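Local structure of surface glycoprotein (Trypanosoma brucei, 5KLH) at residues A[171-176]-A[203-208]; A[24-29]-A[54-59]; A[104-109]-A[113-118]. The protein is an insect-stage surface glycoprotein of the parasite, thought to act as a sensor, and the chain here is its bilobed ectodomain. All blocks are in the same frame, centred on the assembly; numbering follows the deposited sequence.

Interaction 1: residues A[171-176]-A[203-208]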
loop_
_atom_site.group_PDB
_atom_site.type_symbol
_atom_site.label_atom_id
_atom_site.label_comp_id
_atom_site.label_asym_id
_atom_site.label_seq_id
_atom_site.Cartn_x
_atom_site.Cartn_y
_atom_site.Cartn_z
ATOM N N ARG A 171 13.680 2.854 13.155
ATOM C CA ARG A 171 13.768 4.034 12.290
ATOM C C ARG A 171 12.846 3.771 11.112
ATOM O O ARG A 171 12.442 2.621 10.915
ATOM C CB ARG A 171 15.204 4.272 11.819
ATOM C CG ARG A 171 15.716 3.123 10.980
ATOM C CD ARG A 171 17.179 3.284 10.644
ATOM N NE ARG A 171 17.750 1.986 10.315
ATOM C CZ ARG A 171 19.051 1.723 10.298
ATOM N NH1 ARG A 171 19.928 2.673 10.586
ATOM N NH2 ARG A 171 19.468 0.504 9.995
ATOM N N GLU A 172 12.499 4.794 10.329
ATOM C CA GLU A 172 11.603 4.512 9.212
ATOM C C GLU A 172 12.226 3.496 8.276
ATOM O O GLU A 172 13.425 3.582 7.942
ATOM C CB GLU A 172 11.219 5.754 8.401
ATOM C CG GLU A 172 10.077 5.378 7.425
ATOM C CD GLU A 172 9.569 6.478 6.508
ATOM O OE1 GLU A 172 10.197 7.559 6.390
ATOM O OE2 GLU A 172 8.518 6.226 5.871
ATOM N N SER A 173 11.408 2.527 7.878
ATOM C CA SER A 173 11.810 1.528 6.900
ATOM C C SER A 173 12.279 2.171 5.606
ATOM O O SER A 173 11.701 3.160 5.126
ATOM C CB SER A 173 10.660 0.554 6.619
ATOM O OG SER A 173 11.044 -0.423 5.669
ATOM N N THR A 174 13.344 1.595 5.066
ATOM C CA THR A 174 13.856 1.901 3.745
ATOM C C THR A 174 13.050 1.187 2.668
ATOM O O THR A 174 12.692 1.772 1.644
ATOM C CB THR A 174 15.334 1.480 3.622
ATOM O OG1 THR A 174 16.112 2.195 4.587
ATOM C CG2 THR A 174 15.851 1.767 2.236
ATOM N N GLN A 175 12.743 -0.080 2.912
ATOM C CA GLN A 175 12.150 -0.911 1.880
ATOM C C GLN A 175 10.630 -0.742 1.806
ATOM O O GLN A 175 10.036 -0.771 0.723
ATOM C CB GLN A 175 12.499 -2.375 2.123
ATOM C CG GLN A 175 12.187 -3.266 0.936
ATOM C CD GLN A 175 12.887 -2.783 -0.317
ATOM O OE1 GLN A 175 14.106 -2.763 -0.377
ATOM N NE2 GLN A 175 12.111 -2.358 -1.317
ATOM N N TYR A 176 9.988 -0.554 2.947
ATOM C CA TYR A 176 8.530 -0.462 2.944
ATOM C C TYR A 176 8.068 0.961 3.181
ATOM O O TYR A 176 8.245 1.494 4.280
ATOM C CB TYR A 176 7.937 -1.388 4.011
ATOM C CG TYR A 176 8.189 -2.855 3.765
ATOM C CD1 TYR A 176 9.332 -3.483 4.260
ATOM C CD2 TYR A 176 7.291 -3.613 3.028
ATOM C CE1 TYR A 176 9.555 -4.825 4.021
ATOM C CE2 TYR A 176 7.514 -4.952 2.786
ATOM C CZ TYR A 176 8.640 -5.547 3.293
ATOM O OH TYR A 176 8.874 -6.876 3.055
ATOM N N TYR A 203 3.451 0.190 11.665
ATOM C CA TYR A 203 3.833 -1.214 11.830
ATOM C C TYR A 203 5.331 -1.373 11.931
ATOM O O TYR A 203 6.101 -0.501 11.476
ATOM C CB TYR A 203 3.348 -2.056 10.643
ATOM C CG TYR A 203 1.858 -2.228 10.603
ATOM C CD1 TYR A 203 1.051 -1.251 10.055
ATOM C CD2 TYR A 203 1.258 -3.372 11.125
ATOM C CE1 TYR A 203 -0.340 -1.401 10.033
ATOM C CE2 TYR A 203 -0.115 -3.531 11.107
ATOM C CZ TYR A 203 -0.908 -2.538 10.561
ATOM O OH TYR A 203 -2.286 -2.681 10.538
ATOM N N SER A 204 5.761 -2.508 12.470
ATOM C CA SER A 204 7.158 -2.900 12.328
ATOM C C SER A 204 7.292 -3.757 11.069
ATOM O O SER A 204 6.330 -4.408 10.657
ATOM C CB SER A 204 7.669 -3.647 13.568
ATOM O OG SER A 204 7.062 -4.924 13.704
ATOM N N GLU A 205 8.470 -3.717 10.447
ATOM C CA GLU A 205 8.738 -4.466 9.224
ATOM C C GLU A 205 8.397 -5.939 9.316
ATOM O O GLU A 205 7.941 -6.528 8.341
ATOM C CB GLU A 205 10.221 -4.350 8.820
ATOM C CG GLU A 205 10.585 -3.100 8.101
ATOM C CD GLU A 205 11.981 -3.172 7.500
ATOM O OE1 GLU A 205 12.848 -3.918 8.033
ATOM O OE2 GLU A 205 12.219 -2.451 6.519
ATOM N N GLY A 206 8.669 -6.554 10.462
ATOM C CA GLY A 206 8.430 -7.982 10.587
ATOM C C GLY A 206 7.007 -8.361 10.969
ATOM O O GLY A 206 6.739 -9.533 11.260
ATOM N N ASP A 207 6.084 -7.401 10.959
ATOM C CA ASP A 207 4.702 -7.729 11.342
ATOM C C ASP A 207 4.066 -8.728 10.394
ATOM O O ASP A 207 4.262 -8.651 9.189
ATOM C CB ASP A 207 3.834 -6.476 11.393
ATOM C CG ASP A 207 2.573 -6.699 12.182
ATOM O OD1 ASP A 207 2.627 -6.474 13.404
ATOM O OD2 ASP A 207 1.536 -7.085 11.577
ATOM N N PRO A 208 3.271 -9.665 10.930
ATOM C CA PRO A 208 2.611 -10.622 10.041
ATOM C C PRO A 208 1.639 -9.959 9.060
ATOM O O PRO A 208 1.345 -10.528 8.009
ATOM C CB PRO A 208 1.865 -11.532 11.023
ATOM C CG PRO A 208 2.747 -11.534 12.242
ATOM C CD PRO A 208 3.179 -10.076 12.345
HETATM O O HOH W 1 14.074 -1.179 5.465
#
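Glu-205 reaches across to Ser-173 and meets it carboxylate to hydroxyl. Ser-173 OG donates to Glu-205 OE2 over 2.5 Å, a very short hydrogen bond. The Glu-205 chain is extended beyond CG and carries OE2 to the serine; CG lies 3.9 Å from Ser-173 CB. Ser-173 OG also bonds within its own segment. It stands anti to the backbone N (chi1 -180°), which turns it toward the backbone N-H three residues on. There it accepts from Tyr-176 N at 2.9 Å, with an N-H...O angle of 165°. This is an ST motif.

The Tyr-176 ring stands at a steep angle to the carboxylate, the two planes 79° apart. Glu-205 OE2 comes in at the ring edge, near the ring plane, 3.8 Å from Tyr-176 CD1. Ser-173 OG also lies at the ring edge. The phenol end of Tyr-176 looks elsewhere and bonds to Arg-214, on the helix 208-215. A water completes the group. It donates to Glu-205 OE2 and accepts from Gln-175 N at 3.1 Å.

The contact joins the residues just past the ends of strands 170-172 and 197-204, which flank strand 145-164 in one sheet. Glu-205 passes over that middle strand and touches Val-161 and Ala-163 on the way. It lies in a type I turn from Ser-204 to Asp-207, and Asp-207 then caps the helix 208-215.

The hydroxyl of Ser-173 gives one bond and takes another, so its rotation is likely fixed. Glu-205 OE2 takes two, from the serine and the water. Two donors on one oxygen would suit an ionised carboxylate, though bonds this short leave the charge uncertain. The contact is polar, with little apolar packing.

Interaction 2: residues A[24-29]-A[54-59]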
loop_
_atom_site.group_PDB
_atom_site.type_symbol
_atom_site.label_atom_id
_atom_site.label_comp_id
_atom_site.label_asym_id
_atom_site.label_seq_id
_atom_site.Cartn_x
_atom_site.Cartn_y
_atom_site.Cartn_z
ATOM N N LYS A 24 6.707 -7.917 21.682
ATOM C CA LYS A 24 7.003 -7.352 22.996
ATOM C C LYS A 24 7.587 -5.938 22.959
ATOM O O LYS A 24 7.137 -5.067 23.711
ATOM C CB LYS A 24 7.922 -8.309 23.757
ATOM C CG LYS A 24 7.211 -9.647 23.977
ATOM C CD LYS A 24 7.985 -10.633 24.842
ATOM C CE LYS A 24 7.036 -11.381 25.782
ATOM N NZ LYS A 24 5.788 -11.818 25.085
ATOM N N PRO A 25 8.564 -5.681 22.074
ATOM C CA PRO A 25 9.052 -4.297 22.039
ATOM C C PRO A 25 7.977 -3.302 21.601
ATOM O O PRO A 25 8.015 -2.136 21.994
ATOM C CB PRO A 25 10.194 -4.343 21.012
ATOM C CG PRO A 25 10.554 -5.785 20.885
ATOM C CD PRO A 25 9.304 -6.555 21.146
ATOM N N LEU A 26 7.018 -3.757 20.806
ATOM C CA LEU A 26 6.014 -2.849 20.257
ATOM C C LEU A 26 5.032 -2.335 21.309
ATOM O O LEU A 26 4.337 -1.337 21.080
ATOM C CB LEU A 26 5.254 -3.534 19.125
ATOM C CG LEU A 26 6.193 -4.214 18.130
ATOM C CD1 LEU A 26 5.404 -4.853 17.001
ATOM C CD2 LEU A 26 7.203 -3.213 17.589
ATOM N N GLU A 27 4.989 -2.994 22.469
ATOM C CA GLU A 27 4.145 -2.536 23.574
ATOM C C GLU A 27 4.590 -1.170 24.064
ATOM O O GLU A 27 3.798 -0.407 24.636
ATOM C CB GLU A 27 4.164 -3.543 24.731
ATOM C CG GLU A 27 3.750 -4.949 24.324
ATOM C CD GLU A 27 2.587 -4.975 23.331
ATOM O OE1 GLU A 27 1.499 -4.440 23.648
ATOM O OE2 GLU A 27 2.764 -5.539 22.224
ATOM N N SER A 28 5.855 -0.852 23.812
ATOM C CA SER A 28 6.409 0.432 24.206
ATOM C C SER A 28 6.214 1.520 23.154
ATOM O O SER A 28 6.763 2.611 23.286
ATOM C CB SER A 28 7.900 0.285 24.516
ATOM O OG SER A 28 8.102 -0.632 25.581
ATOM N N TRP A 29 5.431 1.235 22.114
ATOM C CA TRP A 29 5.273 2.196 21.014
ATOM C C TRP A 29 4.204 3.259 21.309
ATOM O O TRP A 29 3.274 3.507 20.515
ATOM C CB TRP A 29 4.969 1.450 19.705
ATOM C CG TRP A 29 6.208 0.995 18.963
ATOM C CD1 TRP A 29 7.482 0.909 19.458
ATOM C CD2 TRP A 29 6.284 0.573 17.592
ATOM N NE1 TRP A 29 8.341 0.470 18.479
ATOM C CE2 TRP A 29 7.631 0.257 17.325
ATOM C CE3 TRP A 29 5.341 0.431 16.562
ATOM C CZ2 TRP A 29 8.061 -0.199 16.079
ATOM C CZ3 TRP A 29 5.774 -0.011 15.318
ATOM C CH2 TRP A 29 7.121 -0.319 15.091
ATOM N N PRO A 54 -1.202 -12.966 15.322
ATOM C CA PRO A 54 -1.070 -11.650 15.965
ATOM C C PRO A 54 -0.452 -10.603 15.050
ATOM O O PRO A 54 0.369 -10.911 14.187
ATOM C CB PRO A 54 -0.146 -11.921 17.156
ATOM C CG PRO A 54 0.642 -13.098 16.751
ATOM C CD PRO A 54 -0.259 -13.945 15.883
ATOM N N SER A 55 -0.848 -9.355 15.272
ATOM C CA SER A 55 -0.330 -8.219 14.520
ATOM C C SER A 55 -0.437 -7.048 15.474
ATOM O O SER A 55 -1.426 -6.939 16.200
ATOM C CB SER A 55 -1.132 -7.988 13.232
ATOM O OG SER A 55 -0.811 -6.744 12.612
ATOM N N VAL A 56 0.580 -6.194 15.498
ATOM C CA VAL A 56 0.616 -5.119 16.472
ATOM C C VAL A 56 1.049 -3.833 15.786
ATOM O O VAL A 56 2.045 -3.821 15.063
ATOM C CB VAL A 56 1.586 -5.430 17.634
ATOM C CG1 VAL A 56 1.609 -4.267 18.611
ATOM C CG2 VAL A 56 1.173 -6.702 18.348
ATOM N N TYR A 57 0.289 -2.760 15.977
ATOM C CA TYR A 57 0.668 -1.470 15.415
ATOM C C TYR A 57 0.348 -0.372 16.423
ATOM O O TYR A 57 -0.372 -0.600 17.390
ATOM C CB TYR A 57 -0.053 -1.226 14.082
ATOM C CG TYR A 57 -1.562 -1.288 14.157
ATOM C CD1 TYR A 57 -2.231 -2.494 14.001
ATOM C CD2 TYR A 57 -2.316 -0.137 14.355
ATOM C CE1 TYR A 57 -3.614 -2.556 14.070
ATOM C CE2 TYR A 57 -3.692 -0.191 14.419
ATOM C CZ TYR A 57 -4.332 -1.405 14.275
ATOM O OH TYR A 57 -5.700 -1.459 14.335
ATOM N N THR A 58 0.889 0.814 16.223
ATOM C CA THR A 58 0.445 1.944 17.024
ATOM C C THR A 58 -0.243 2.950 16.099
ATOM O O THR A 58 0.123 3.074 14.920
ATOM C CB THR A 58 1.608 2.563 17.811
ATOM O OG1 THR A 58 1.093 3.467 18.788
ATOM C CG2 THR A 58 2.575 3.312 16.894
ATOM N N GLU A 59 -1.279 3.620 16.607
ATOM C CA GLU A 59 -2.158 4.408 15.737
ATOM C C GLU A 59 -2.706 5.656 16.395
ATOM O O GLU A 59 -2.832 5.724 17.614
ATOM C CB GLU A 59 -3.343 3.559 15.245
ATOM C CG GLU A 59 -4.290 3.066 16.355
ATOM C CD GLU A 59 -5.350 4.087 16.764
ATOM O OE1 GLU A 59 -5.942 3.924 17.859
ATOM O OE2 GLU A 59 -5.610 5.041 15.993
#
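Trp-29 and Thr-58 form the polar end of this contact. Thr-58 OG1 donates to Trp-29 O at 2.8 Å, approaching almost straight along the carbonyl (C=O...O angle 168°). A chi1 of -168° sets OG1 opposite the backbone N and turns it to this carbonyl. The threonine methyl, Thr-58 CG2, lies 4.0 Å from Trp-29 CE3 and slants against the indole.

The apolar part is close as well. Leu-26 crosses Val-56 at a slant: Leu-26 CB meets Val-56 CG1 at 3.8 Å, and Leu-26 CD1 meets Val-56 CB at 3.9 Å. The other leucine methyl, CD2, rests on one face of the Trp-29 ring, 3.4 Å above its plane and offset toward the rim. Leucine, valine, tryptophan and threonine are all buried.

The outer side is looser. Glu-27 is exposed. Its bent chain passes at about a right angle to Val-56, and OE2 stays 4.0 Å from Val-56 CG1. Its OE1 has a long, weak ion pair with Arg-42.

The loop 24-29, between helix 12-20 and strand 31-33, packs on the Val-56 and Thr-58 side of strand 51-63. That strand runs between strands 36-47 and 197-204. Leu-26 and Trp-29 also touch Ser-204 and Tyr-170.

Interaction 3: residues A[104-109]-A[113-118]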
loop_
_atom_site.group_PDB
_atom_site.type_symbol
_atom_site.label_atom_id
_atom_site.label_comp_id
_atom_site.label_asym_id
_atom_site.label_seq_id
_atom_site.Cartn_x
_atom_site.Cartn_y
_atom_site.Cartn_z
ATOM N N SER A 104 1.358 -9.442 -25.252
ATOM C CA SER A 104 0.362 -10.311 -24.622
ATOM C C SER A 104 -1.057 -9.966 -25.058
ATOM O O SER A 104 -1.920 -10.830 -25.087
ATOM C CB SER A 104 0.471 -10.244 -23.099
ATOM O OG SER A 104 0.187 -8.941 -22.625
ATOM N N GLN A 105 -1.296 -8.703 -25.396
ATOM C CA GLN A 105 -2.634 -8.299 -25.822
ATOM C C GLN A 105 -2.664 -7.745 -27.236
ATOM O O GLN A 105 -3.591 -7.016 -27.602
ATOM C CB GLN A 105 -3.198 -7.268 -24.851
ATOM C CG GLN A 105 -3.524 -7.842 -23.486
ATOM C CD GLN A 105 -4.020 -6.784 -22.535
ATOM O OE1 GLN A 105 -3.442 -5.693 -22.449
ATOM N NE2 GLN A 105 -5.096 -7.091 -21.817
ATOM N N CYS A 106 -1.657 -8.110 -28.024
ATOM C CA CYS A 106 -1.456 -7.554 -29.361
ATOM C C CYS A 106 -2.008 -8.497 -30.413
ATOM O O CYS A 106 -1.752 -9.689 -30.359
ATOM C CB CYS A 106 0.038 -7.304 -29.607
ATOM S SG CYS A 106 0.430 -5.857 -30.608
ATOM N N SER A 107 -2.781 -7.959 -31.356
ATOM C CA SER A 107 -3.381 -8.746 -32.434
ATOM C C SER A 107 -2.671 -8.515 -33.765
ATOM O O SER A 107 -2.455 -7.370 -34.170
ATOM C CB SER A 107 -4.866 -8.400 -32.575
ATOM O OG SER A 107 -5.374 -8.812 -33.836
ATOM N N GLY A 108 -2.346 -9.603 -34.459
ATOM C CA GLY A 108 -1.637 -9.506 -35.726
ATOM C C GLY A 108 -0.250 -10.132 -35.711
ATOM O O GLY A 108 0.116 -10.878 -34.796
ATOM N N TYR A 109 0.529 -9.835 -36.739
ATOM C CA TYR A 109 1.883 -10.356 -36.826
ATOM C C TYR A 109 2.749 -9.617 -35.835
ATOM O O TYR A 109 2.714 -8.390 -35.795
ATOM C CB TYR A 109 2.440 -10.203 -38.237
ATOM C CG TYR A 109 3.817 -10.785 -38.410
ATOM C CD1 TYR A 109 3.999 -12.156 -38.475
ATOM C CD2 TYR A 109 4.928 -9.966 -38.517
ATOM C CE1 TYR A 109 5.252 -12.699 -38.635
ATOM C CE2 TYR A 109 6.186 -10.498 -38.686
ATOM C CZ TYR A 109 6.341 -11.864 -38.744
ATOM O OH TYR A 109 7.590 -12.410 -38.908
ATOM N N CYS A 113 1.832 -5.852 -34.916
ATOM C CA CYS A 113 0.534 -5.999 -34.272
ATOM C C CYS A 113 0.058 -4.701 -33.603
ATOM O O CYS A 113 0.843 -3.767 -33.407
ATOM C CB CYS A 113 0.597 -7.126 -33.245
ATOM S SG CYS A 113 1.728 -6.769 -31.899
ATOM N N ASP A 114 -1.227 -4.657 -33.247
ATOM C CA ASP A 114 -1.756 -3.569 -32.427
ATOM C C ASP A 114 -2.712 -4.127 -31.385
ATOM O O ASP A 114 -3.201 -5.247 -31.521
ATOM C CB ASP A 114 -2.456 -2.517 -33.294
ATOM C CG ASP A 114 -3.709 -3.048 -33.952
ATOM O OD1 ASP A 114 -4.735 -3.207 -33.252
ATOM O OD2 ASP A 114 -3.664 -3.316 -35.172
ATOM N N CYS A 115 -2.983 -3.339 -30.350
ATOM C CA CYS A 115 -3.865 -3.774 -29.269
ATOM C C CYS A 115 -5.227 -3.105 -29.269
ATOM O O CYS A 115 -5.822 -2.933 -28.204
ATOM C CB CYS A 115 -3.217 -3.500 -27.913
ATOM S SG CYS A 115 -1.650 -4.293 -27.649
ATOM N N GLN A 116 -5.732 -2.727 -30.438
ATOM C CA GLN A 116 -6.960 -1.941 -30.476
ATOM C C GLN A 116 -8.133 -2.594 -29.753
ATOM O O GLN A 116 -8.820 -1.932 -28.978
ATOM C CB GLN A 116 -7.345 -1.632 -31.922
ATOM C CG GLN A 116 -6.454 -0.575 -32.556
ATOM C CD GLN A 116 -7.034 -0.034 -33.843
ATOM O OE1 GLN A 116 -8.157 0.473 -33.863
ATOM N NE2 GLN A 116 -6.269 -0.131 -34.924
ATOM N N GLU A 117 -8.368 -3.884 -29.988
ATOM C CA GLU A 117 -9.521 -4.523 -29.353
ATOM C C GLU A 117 -9.403 -4.544 -27.827
ATOM O O GLU A 117 -10.370 -4.253 -27.128
ATOM C CB GLU A 117 -9.727 -5.950 -29.870
ATOM C CG GLU A 117 -10.875 -6.671 -29.157
ATOM C CD GLU A 117 -11.210 -8.020 -29.776
ATOM O OE1 GLU A 117 -10.294 -8.666 -30.324
ATOM O OE2 GLU A 117 -12.391 -8.430 -29.713
ATOM N N LYS A 118 -8.226 -4.904 -27.317
ATOM C CA LYS A 118 -8.014 -4.949 -25.877
ATOM C C LYS A 118 -8.045 -3.550 -25.267
ATOM O O LYS A 118 -8.529 -3.383 -24.151
ATOM C CB LYS A 118 -6.686 -5.634 -25.533
ATOM C CG LYS A 118 -6.693 -7.132 -25.755
ATOM C CD LYS A 118 -7.626 -7.825 -24.793
ATOM C CE LYS A 118 -7.395 -9.329 -24.844
ATOM N NZ LYS A 118 -5.931 -9.630 -24.934
HETATM O O HOH W 2 -6.059 -6.494 -28.828
#
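Lys-118 lies across Gln-105 at about a right angle. Its CB is 3.9 Å from Gln-105 CB. The next atom, CG, packs 3.6 Å from Gln-105 O. The chain then bends at chi2 (-67°), and CD comes 4.0 Å from Gln-105 NE2. A second bend, at chi4 (41°), folds the ammonium back, and NZ sits 3.3 Å from Gln-105 CG, against the aliphatic part of the glutamine. A water joins the two residues as well, giving a bond to Gln-105 O and taking one from Lys-118 N.

The rest of the contact is a short loop closed by a disulfide, with a single antiparallel bridge. Cys-106 SG and Cys-113 SG are bonded at 2.0 Å, with a torsion of 96° about the S-S bond. Beside them Ser-107 and Asp-114 make the bridge as a hydrogen-bonded pair. Ser-107 N reaches Asp-114 O at 2.7 Å, and Asp-114 N returns to Ser-107 O at 3.1 Å. The backbone angles of Gly-108 suit a glycine, because a CB would be jammed against the preceding carbonyl O.

Cys-115 SG lies 3.9 Å from Cys-106 SG and is itself bonded to Cys-101 in a second disulfide. Asp-114 OD1 accepts from Gln-116 N in an Asx turn, at the start of helix 116-128.

Interaction 2 comes first along the chain. It closes a loop of 24 residues, 30-53, laying the segment after helix 12-20 on strand 51-63. Interaction 3 follows and closes just three residues, 110-112, at the start of helix 116-128. Interaction 1 comes last and closes a loop of 26 residues, 177-202, between segments 171-176 and 203-208. The three are in series, so none nests in or crosses another. Interactions 1 and 2 share one sheet and touch: Asp-207 bonds to Ser-55 OG and to Val-56 N. Interaction 3 lies on the other side of the chain's centre, with its centre about 41 Å from that of interaction 1, consistent with the two lobes of the ectodomain.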